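Local coordinates for protein alpha-acetolactate decarboxylase (Bacillus subtilis subsp. subtilis str. 168, PDB 5XNE) that decarboxylates (2S)-2-acetolactate to (R)-acetoin, a step on the route from pyruvate to butane-2,3-diol, at residues G31-G36 and V156-P161; N39-E44 and E127-P132. All coordinates share one frame; numbering follows the deposited sequence.

Contact 1: G31-G36 and V156-P161; sequences GDFGIG and VGFLTP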
loop_
_atom_site.group_PDB
_atom_site.type_symbol
_atom_site.label_atom_id
_atom_site.label_comp_id
_atom_site.label_asym_id
_atom_site.label_seq_id
_atom_site.Cartn_x
_atom_site.Cartn_y
_atom_site.Cartn_z
ATOM N N GLY B 31 -0.664 16.515 7.662
ATOM C CA GLY B 31 -1.977 16.847 7.166
ATOM C C GLY B 31 -2.748 17.783 8.061
ATOM O O GLY B 31 -2.343 18.068 9.190
ATOM N N ASP B 32 -3.871 18.252 7.536
ATOM C CA ASP B 32 -4.816 19.035 8.322
ATOM C C ASP B 32 -6.184 18.365 8.380
ATOM O O ASP B 32 -7.162 18.966 8.805
ATOM C CB ASP B 32 -4.956 20.445 7.745
ATOM C CG ASP B 32 -5.277 20.450 6.259
ATOM O OD1 ASP B 32 -5.936 19.517 5.748
ATOM O OD2 ASP B 32 -4.861 21.426 5.586
ATOM N N PHE B 33 -6.227 17.098 7.970
ATOM C CA PHE B 33 -7.463 16.353 7.785
ATOM C C PHE B 33 -7.146 14.883 8.043
ATOM O O PHE B 33 -6.131 14.403 7.577
ATOM C CB PHE B 33 -7.959 16.567 6.355
ATOM C CG PHE B 33 -9.223 15.841 5.993
ATOM C CD1 PHE B 33 -9.208 14.475 5.682
ATOM C CD2 PHE B 33 -10.413 16.543 5.862
ATOM C CE1 PHE B 33 -10.359 13.824 5.303
ATOM C CE2 PHE B 33 -11.570 15.899 5.466
ATOM C CZ PHE B 33 -11.537 14.533 5.162
ATOM N N GLY B 34 -7.990 14.185 8.790
ATOM C CA GLY B 34 -7.780 12.750 8.929
ATOM C C GLY B 34 -8.676 12.050 9.927
ATOM O O GLY B 34 -9.493 12.688 10.612
ATOM N N ILE B 35 -8.527 10.724 9.981
ATOM C CA ILE B 35 -9.308 9.863 10.880
ATOM C C ILE B 35 -8.411 8.746 11.392
ATOM O O ILE B 35 -7.316 8.525 10.885
ATOM C CB ILE B 35 -10.545 9.234 10.189
ATOM C CG1 ILE B 35 -10.131 8.378 8.988
ATOM C CG2 ILE B 35 -11.545 10.310 9.762
ATOM C CD1 ILE B 35 -11.261 7.519 8.422
ATOM N N GLY B 36 -8.872 8.049 12.419
ATOM C CA GLY B 36 -8.103 6.927 12.927
ATOM C C GLY B 36 -8.513 6.622 14.344
ATOM O O GLY B 36 -9.655 6.867 14.759
ATOM N N VAL B 156 -16.438 13.000 7.807
ATOM C CA VAL B 156 -15.144 13.168 7.182
ATOM C C VAL B 156 -14.395 11.834 7.138
ATOM O O VAL B 156 -14.438 11.050 8.093
ATOM C CB VAL B 156 -14.366 14.209 7.955
ATOM C CG1 VAL B 156 -14.528 13.902 9.320
ATOM C CG2 VAL B 156 -12.954 14.076 7.766
ATOM N N GLY B 157 -13.718 11.579 6.026
ATOM C CA GLY B 157 -12.947 10.351 5.923
ATOM C C GLY B 157 -12.357 10.183 4.552
ATOM O O GLY B 157 -12.046 11.161 3.872
ATOM N N PHE B 158 -12.187 8.924 4.153
ATOM C CA PHE B 158 -11.439 8.611 2.945
ATOM C C PHE B 158 -12.127 7.546 2.120
ATOM O O PHE B 158 -12.808 6.667 2.652
ATOM C CB PHE B 158 -10.027 8.132 3.292
ATOM C CG PHE B 158 -9.188 9.169 3.983
ATOM C CD1 PHE B 158 -8.503 10.125 3.247
ATOM C CD2 PHE B 158 -9.083 9.186 5.367
ATOM C CE1 PHE B 158 -7.728 11.084 3.871
ATOM C CE2 PHE B 158 -8.307 10.150 6.003
ATOM C CZ PHE B 158 -7.621 11.091 5.253
ATOM N N LEU B 159 -11.945 7.652 0.807
ATOM C CA LEU B 159 -12.236 6.540 -0.097
ATOM C C LEU B 159 -10.924 5.887 -0.500
ATOM O O LEU B 159 -9.992 6.553 -0.953
ATOM C CB LEU B 159 -13.002 6.994 -1.341
ATOM C CG LEU B 159 -13.489 5.782 -2.169
ATOM C CD1 LEU B 159 -14.865 5.200 -1.745
ATOM C CD2 LEU B 159 -13.430 6.071 -3.643
ATOM N N THR B 160 -10.862 4.571 -0.338
ATOM C CA THR B 160 -9.641 3.820 -0.580
ATOM C C THR B 160 -9.869 2.756 -1.650
ATOM O O THR B 160 -10.853 2.023 -1.580
ATOM C CB THR B 160 -9.160 3.173 0.721
ATOM O OG1 THR B 160 -8.820 4.211 1.655
ATOM C CG2 THR B 160 -7.954 2.285 0.485
ATOM N N PRO B 161 -8.978 2.694 -2.657
ATOM C CA PRO B 161 -9.084 1.661 -3.697
ATOM C C PRO B 161 -8.953 0.257 -3.141
ATOM O O PRO B 161 -8.273 0.049 -2.125
ATOM C CB PRO B 161 -7.896 1.964 -4.631
ATOM C CG PRO B 161 -7.529 3.360 -4.367
ATOM C CD PRO B 161 -7.850 3.604 -2.902
#
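Phe33 and Phe158 meet in an offset edge-to-face stack where two beta strands, 33-36 and 156-160, face each other at 84° in the buried core of the decarboxylase. Their axes are 6.4 Å apart; no hydrogen bond joins them, and the contact is made by side-chain packing, partly against backbone atoms. Phe33 turns the CD1-CE1 edge of its ring to a face of Phe158, the centroids being 5.5 Å apart. With CG swung opposite the backbone N (chi1 179°), the Phe33 ring reaches strand 156-160, its CE1 meeting Gly157 O. Ile35 takes the edge of Phe158: its CG1 lies near the ring plane, 3.9 Å from Phe158 CD2. Gly34 CA also lies at this edge, nearest Phe158 CE2. Replacing Phe33 by alanine would probably leave that face of Phe158 without its aromatic mate and open a gap beside Gly157 O. Ala111 of strand 109-115 touches both rings, and Asp32 and Phe33 form a classic beta bulge opposite Thr76. Ile35 also touches His173 and His175, two of the zinc ligands, so the packing reaches the metal site. Its other branch, CG2, ends 3.4 Å from Val156 O.

Contact 2: N39-E44 and E127-P132; sequences NKLDGE and ELQEKP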
loop_
_atom_site.group_PDB
_atom_site.type_symbol
_atom_site.label_atom_id
_atom_site.label_comp_id
_atom_site.label_asym_id
_atom_site.label_seq_id
_atom_site.Cartn_x
_atom_site.Cartn_y
_atom_site.Cartn_z
ATOM N N ASN B 39 -3.870 5.011 20.831
ATOM C CA ASN B 39 -3.322 3.874 21.557
ATOM C C ASN B 39 -4.351 3.316 22.529
ATOM O O ASN B 39 -5.178 4.055 23.085
ATOM C CB ASN B 39 -2.032 4.258 22.277
ATOM C CG ASN B 39 -0.810 4.104 21.378
ATOM O OD1 ASN B 39 -0.929 4.116 20.139
ATOM N ND2 ASN B 39 0.368 3.951 21.985
ATOM N N LYS B 40 -4.315 1.996 22.678
ATOM C CA LYS B 40 -5.260 1.235 23.497
ATOM C C LYS B 40 -6.692 1.263 22.949
ATOM O O LYS B 40 -7.609 0.813 23.631
ATOM C CB LYS B 40 -5.253 1.741 24.950
ATOM C CG LYS B 40 -3.874 2.077 25.502
ATOM C CD LYS B 40 -3.939 2.346 27.010
ATOM C CE LYS B 40 -4.204 1.044 27.760
ATOM N NZ LYS B 40 -3.155 0.007 27.516
ATOM N N LEU B 41 -6.872 1.724 21.703
ATOM C CA LEU B 41 -8.213 1.975 21.136
ATOM C C LEU B 41 -9.008 2.944 22.009
ATOM O O LEU B 41 -10.230 2.861 22.088
ATOM C CB LEU B 41 -9.029 0.687 20.960
ATOM C CG LEU B 41 -8.555 -0.365 19.973
ATOM C CD1 LEU B 41 -9.643 -1.423 19.831
ATOM C CD2 LEU B 41 -8.217 0.257 18.622
ATOM N N ASP B 42 -8.315 3.882 22.643
ATOM C CA ASP B 42 -8.979 4.838 23.521
ATOM C C ASP B 42 -9.579 5.968 22.687
ATOM O O ASP B 42 -9.036 7.073 22.623
ATOM C CB ASP B 42 -7.989 5.363 24.553
ATOM C CG ASP B 42 -8.632 6.261 25.592
ATOM O OD1 ASP B 42 -9.878 6.370 25.621
ATOM O OD2 ASP B 42 -7.864 6.860 26.375
ATOM N N GLY B 43 -10.695 5.659 22.032
ATOM C CA GLY B 43 -11.421 6.658 21.269
ATOM C C GLY B 43 -11.152 6.686 19.772
ATOM O O GLY B 43 -10.237 6.040 19.254
ATOM N N GLU B 44 -11.987 7.465 19.091
ATOM C CA GLU B 44 -11.940 7.685 17.655
ATOM C C GLU B 44 -11.279 9.024 17.333
ATOM O O GLU B 44 -11.604 10.045 17.954
ATOM C CB GLU B 44 -13.357 7.682 17.082
ATOM C CG GLU B 44 -14.177 6.468 17.453
ATOM C CD GLU B 44 -13.841 5.266 16.579
ATOM O OE1 GLU B 44 -13.150 5.454 15.555
ATOM O OE2 GLU B 44 -14.276 4.141 16.905
ATOM N N GLU B 127 -13.393 1.717 22.581
ATOM C CA GLU B 127 -13.062 2.103 23.949
ATOM C C GLU B 127 -11.738 1.520 24.400
ATOM O O GLU B 127 -11.317 0.466 23.912
ATOM C CB GLU B 127 -14.135 1.632 24.932
ATOM C CG GLU B 127 -15.491 2.241 24.759
ATOM C CD GLU B 127 -16.452 1.765 25.844
ATOM O OE1 GLU B 127 -16.702 0.543 25.923
ATOM O OE2 GLU B 127 -16.930 2.609 26.630
ATOM N N LEU B 128 -11.127 2.193 25.365
ATOM C CA LEU B 128 -9.824 1.793 25.896
ATOM C C LEU B 128 -9.806 0.316 26.286
ATOM O O LEU B 128 -10.691 -0.176 26.991
ATOM C CB LEU B 128 -9.441 2.688 27.092
ATOM C CG LEU B 128 -8.059 2.617 27.780
ATOM C CD1 LEU B 128 -7.880 3.760 28.768
ATOM C CD2 LEU B 128 -7.823 1.321 28.535
ATOM N N GLN B 129 -8.768 -0.368 25.817
ATOM C CA GLN B 129 -8.548 -1.787 26.050
ATOM C C GLN B 129 -7.466 -2.003 27.088
ATOM O O GLN B 129 -6.543 -1.204 27.197
ATOM C CB GLN B 129 -8.142 -2.484 24.744
ATOM C CG GLN B 129 -9.141 -2.304 23.607
ATOM C CD GLN B 129 -10.408 -3.105 23.833
ATOM O OE1 GLN B 129 -10.360 -4.327 24.010
ATOM N NE2 GLN B 129 -11.553 -2.423 23.833
ATOM N N GLU B 130 -7.569 -3.098 27.836
ATOM C CA GLU B 130 -6.537 -3.450 28.803
ATOM C C GLU B 130 -5.717 -4.638 28.332
ATOM O O GLU B 130 -6.252 -5.594 27.767
ATOM C CB GLU B 130 -7.157 -3.762 30.164
ATOM C CG GLU B 130 -7.951 -2.628 30.767
ATOM C CD GLU B 130 -8.058 -2.740 32.280
ATOM O OE1 GLU B 130 -8.725 -3.685 32.765
ATOM O OE2 GLU B 130 -7.480 -1.879 32.983
ATOM N N LYS B 131 -4.407 -4.586 28.561
ATOM C CA LYS B 131 -3.551 -5.712 28.198
ATOM C C LYS B 131 -3.855 -6.916 29.101
ATOM O O LYS B 131 -4.238 -6.738 30.253
ATOM C CB LYS B 131 -2.072 -5.312 28.291
ATOM C CG LYS B 131 -1.642 -4.343 27.170
ATOM C CD LYS B 131 -0.429 -3.528 27.559
ATOM C CE LYS B 131 0.137 -2.802 26.356
ATOM N NZ LYS B 131 0.815 -3.759 25.428
ATOM N N PRO B 132 -3.716 -8.140 28.569
ATOM C CA PRO B 132 -3.330 -8.455 27.193
ATOM C C PRO B 132 -4.468 -8.187 26.227
ATOM O O PRO B 132 -5.624 -8.502 26.508
ATOM C CB PRO B 132 -3.000 -9.946 27.250
ATOM C CG PRO B 132 -3.863 -10.459 28.342
ATOM C CD PRO B 132 -3.956 -9.365 29.359
HETATM O O HOH W 1 -3.267 -2.029 29.815
HETATM O O HOH W 2 -12.089 4.959 25.742
#
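A surface contact between two loops, made partly by backbone and partly by side chains, joins Lys40, Leu41 and Asp42 to Glu127, Leu128 and Gln129. Segment 39-44 links strands 33-37 and 44-48, while 127-132 follows strand 117-124 and leads toward helix 136-139. One direct hydrogen bond spans the pair: Gln129 N donates to Lys40 O at 2.7 Å, lying in the carbonyl plane with an N-H...O angle of 148°. Leu128 CA also makes a CA-H...O contact with Lys40 O, 3.3 Å away. Leu128 sits between two neighbours. On one flank the bent Lys40 chain runs alongside it, pointing the same way, with Lys40 CE 3.7 Å from Leu128 CD2; on the other Asp42 slants across, its carboxylate near Leu128 CB and CD1. Leu41 CD1 rests on Gln129 CG; beyond CG the Gln129 chain bends at chi2 (-72°) and brings Gln129 NE2 to Glu127 O, 2.9 Å away. That bond is fairly straight and lies close to the amide plane, helping to hold the rotation of the amide. Two waters complete the join: one accepts from both Lys40 NZ and Lys131 N, and the other donates to Asp42 OD1 at 2.6 Å while accepting from Leu128 N. Beyond the segments, Lys40 NZ bonds to Tyr133 OH and Asp42 OD1 pairs with Arg56. Asp42 is also the centre of an inverse gamma turn, closed by Gly43 N on Leu41 O. The ammonium of Lys40 and the carboxylate of Asp42 thus have water-mediated links to backbone N-H groups of the other loop, so the charged groups help join the loops without a direct ion pair between them, whereas the buried Gln129 O has no hydrogen-bond partner.

In the fold
From the N terminus the chain enters strand 33-37 through 31-36, turns in the loop 39-44 and returns in strand 44-48, so the first halves of both contacts follow closely on one another. The loop started at 39-44 closes first, when 127-132 arrives after strand 117-124. Contact 1 closes later, at the end of strand 151-160, so contact 2 nests inside its loop. Their centres lie 21 Å apart: contact 1 ties crossing strands in the core near the zinc site, while contact 2 joins two connecting loops at the surface. They touch by packing where Gly36 O lies 3.9 Å from Glu44 OE1.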